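Local coordinates for protein phosphinothricin N-acetyltransferase (Brucella ovis, PDB 5DWM) that probably transfers an acetyl group from acetyl-CoA to an amine acceptor such as phosphinothricin, at residues A[13-18]-A[62-67]. Residues are numbered along the deposited sequence; the frame is centred on the assembly and turned at random. Where two conformers were deposited one is given.
Sequences RDFQPA and ILVAEA
R13 and V64 form an antiparallel hydrogen-bonded pair that joins the outermost strand 11-14 to strand 62-67 at one margin of the GNAT sheet. Two bonds define it: R13 N to V64 O at 3.0 Å and V64 N to R13 O at 2.9 Å. Past the strand end, F15 N still reaches I62 O, an almost straight bond (178°), while D14 and L63 between them make a non-hydrogen-bonded pair. Apolar contact follows: F15 CB lies 3.4 Å from I62 CG2, and the ring, with CG anti to the backbone N (chi1 160°), runs on toward F52 and helix 20-33. V64 CG2 sits beneath one face of the R13 guanidinium, 3.3 Å from NH1, toward its rim. A water accepts from I62 N and donates to D14 OD1, whose main partner is R116 of helix 105-119. Across the two strands the charged contact is a side-on R13-E66 salt bridge, guanidinium and carboxylate planes 82° apart. R13 NH1 turns back to D14 O and to D19. E66 OE1 accepts from two of the three guanidinium nitrogens: NE at 2.7 Å, nearly along the C-O axis, and NH2 at 3.1 Å, from above the carboxylate plane.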
loop_
_atom_site.group_PDB
_atom_site.type_symbol
_atom_site.label_atom_id
_atom_site.label_comp_id
_atom_site.label_asym_id
_atom_site.label_seq_id
_atom_site.Cartn_x
_atom_site.Cartn_y
_atom_site.Cartn_z
ATOM N N ARG A 13 -13.787 23.814 3.764
ATOM C CA ARG A 13 -12.810 24.781 3.273
ATOM C C ARG A 13 -11.428 24.146 3.273
ATOM O O ARG A 13 -11.211 23.081 3.856
ATOM C CB ARG A 13 -12.792 26.060 4.118
ATOM C CG ARG A 13 -12.354 25.823 5.559
ATOM C CD ARG A 13 -12.063 27.131 6.288
ATOM N NE ARG A 13 -11.909 26.927 7.728
ATOM C CZ ARG A 13 -10.798 26.472 8.301
ATOM N NH1 ARG A 13 -9.743 26.167 7.554
ATOM N NH2 ARG A 13 -10.740 26.318 9.620
ATOM N N ASP A 14 -10.481 24.826 2.627
ATOM C CA ASP A 14 -9.101 24.361 2.639
ATOM C C ASP A 14 -8.511 24.438 4.042
ATOM O O ASP A 14 -8.761 25.384 4.794
ATOM C CB ASP A 14 -8.236 25.224 1.722
ATOM C CG ASP A 14 -8.463 24.940 0.248
ATOM O OD1 ASP A 14 -8.733 23.776 -0.117
ATOM O OD2 ASP A 14 -8.347 25.888 -0.551
ATOM N N PHE A 15 -7.690 23.444 4.368
ATOM C CA PHE A 15 -6.882 23.469 5.576
ATOM C C PHE A 15 -5.948 24.674 5.585
ATOM O O PHE A 15 -5.428 25.092 4.543
ATOM C CB PHE A 15 -6.054 22.180 5.591
ATOM C CG PHE A 15 -4.835 22.218 6.474
ATOM C CD1 PHE A 15 -3.593 22.574 5.962
ATOM C CD2 PHE A 15 -4.914 21.836 7.803
ATOM C CE1 PHE A 15 -2.463 22.590 6.773
ATOM C CE2 PHE A 15 -3.782 21.844 8.619
ATOM C CZ PHE A 15 -2.558 22.220 8.098
ATOM N N GLN A 16 -5.744 25.230 6.778
ATOM C CA GLN A 16 -4.712 26.214 7.028
ATOM C C GLN A 16 -3.898 25.763 8.232
ATOM O O GLN A 16 -4.374 24.981 9.056
ATOM C CB GLN A 16 -5.328 27.598 7.296
ATOM C CG GLN A 16 -6.308 28.050 6.217
ATOM C CD GLN A 16 -5.631 28.403 4.898
ATOM O OE1 GLN A 16 -4.420 28.616 4.842
ATOM N NE2 GLN A 16 -6.419 28.472 3.832
ATOM N N PRO A 17 -2.637 26.204 8.333
ATOM C CA PRO A 17 -1.794 25.723 9.447
ATOM C C PRO A 17 -2.384 25.949 10.831
ATOM O O PRO A 17 -2.112 25.159 11.747
ATOM C CB PRO A 17 -0.476 26.483 9.251
ATOM C CG PRO A 17 -0.440 26.783 7.781
ATOM C CD PRO A 17 -1.870 27.017 7.370
ATOM N N ALA A 18 -3.198 26.994 11.010
ATOM C CA ALA A 18 -3.861 27.217 12.291
ATOM C C ALA A 18 -4.754 26.051 12.700
ATOM O O ALA A 18 -5.063 25.909 13.890
ATOM C CB ALA A 18 -4.683 28.505 12.231
ATOM N N ILE A 62 -6.157 19.306 0.968
ATOM C CA ILE A 62 -6.365 19.037 2.385
ATOM C C ILE A 62 -7.536 19.900 2.815
ATOM O O ILE A 62 -7.479 21.128 2.683
ATOM C CB ILE A 62 -5.128 19.372 3.238
ATOM C CG1 ILE A 62 -3.864 18.711 2.681
ATOM C CG2 ILE A 62 -5.355 18.937 4.669
ATOM C CD1 ILE A 62 -2.590 19.198 3.355
ATOM N N LEU A 63 -8.587 19.263 3.323
ATOM C CA LEU A 63 -9.852 19.923 3.587
ATOM C C LEU A 63 -10.246 19.777 5.050
ATOM O O LEU A 63 -9.916 18.786 5.707
ATOM C CB LEU A 63 -10.952 19.309 2.728
ATOM C CG LEU A 63 -10.712 19.316 1.224
ATOM C CD1 LEU A 63 -11.845 18.564 0.549
ATOM C CD2 LEU A 63 -10.615 20.747 0.702
ATOM N N VAL A 64 -10.972 20.773 5.547
ATOM C CA VAL A 64 -11.540 20.722 6.885
ATOM C C VAL A 64 -13.019 21.067 6.821
ATOM O O VAL A 64 -13.468 21.803 5.938
ATOM C CB VAL A 64 -10.807 21.637 7.894
ATOM C CG1 VAL A 64 -9.347 21.216 8.026
ATOM C CG2 VAL A 64 -10.930 23.102 7.499
ATOM N N ALA A 65 -13.777 20.527 7.772
ATOM C CA ALA A 65 -15.175 20.883 7.967
ATOM C C ALA A 65 -15.259 21.730 9.224
ATOM O O ALA A 65 -14.764 21.322 10.279
ATOM C CB ALA A 65 -16.032 19.630 8.136
ATOM N N GLU A 66 -15.878 22.902 9.115
ATOM C CA GLU A 66 -15.958 23.848 10.219
ATOM C C GLU A 66 -17.412 24.207 10.483
ATOM O O GLU A 66 -18.168 24.483 9.546
ATOM C CB GLU A 66 -15.167 25.125 9.910
ATOM C CG GLU A 66 -15.291 26.192 10.986
ATOM C CD GLU A 66 -14.561 27.469 10.631
ATOM O OE1 GLU A 66 -13.629 27.415 9.802
ATOM O OE2 GLU A 66 -14.924 28.533 11.178
ATOM N N ALA A 67 -17.795 24.198 11.759
ATOM C CA ALA A 67 -19.119 24.632 12.184
ATOM C C ALA A 67 -18.986 25.272 13.557
ATOM O O ALA A 67 -18.302 24.735 14.433
ATOM C CB ALA A 67 -20.108 23.458 12.235
HETATM O O HOH W 1 -6.126 22.141 -0.007
#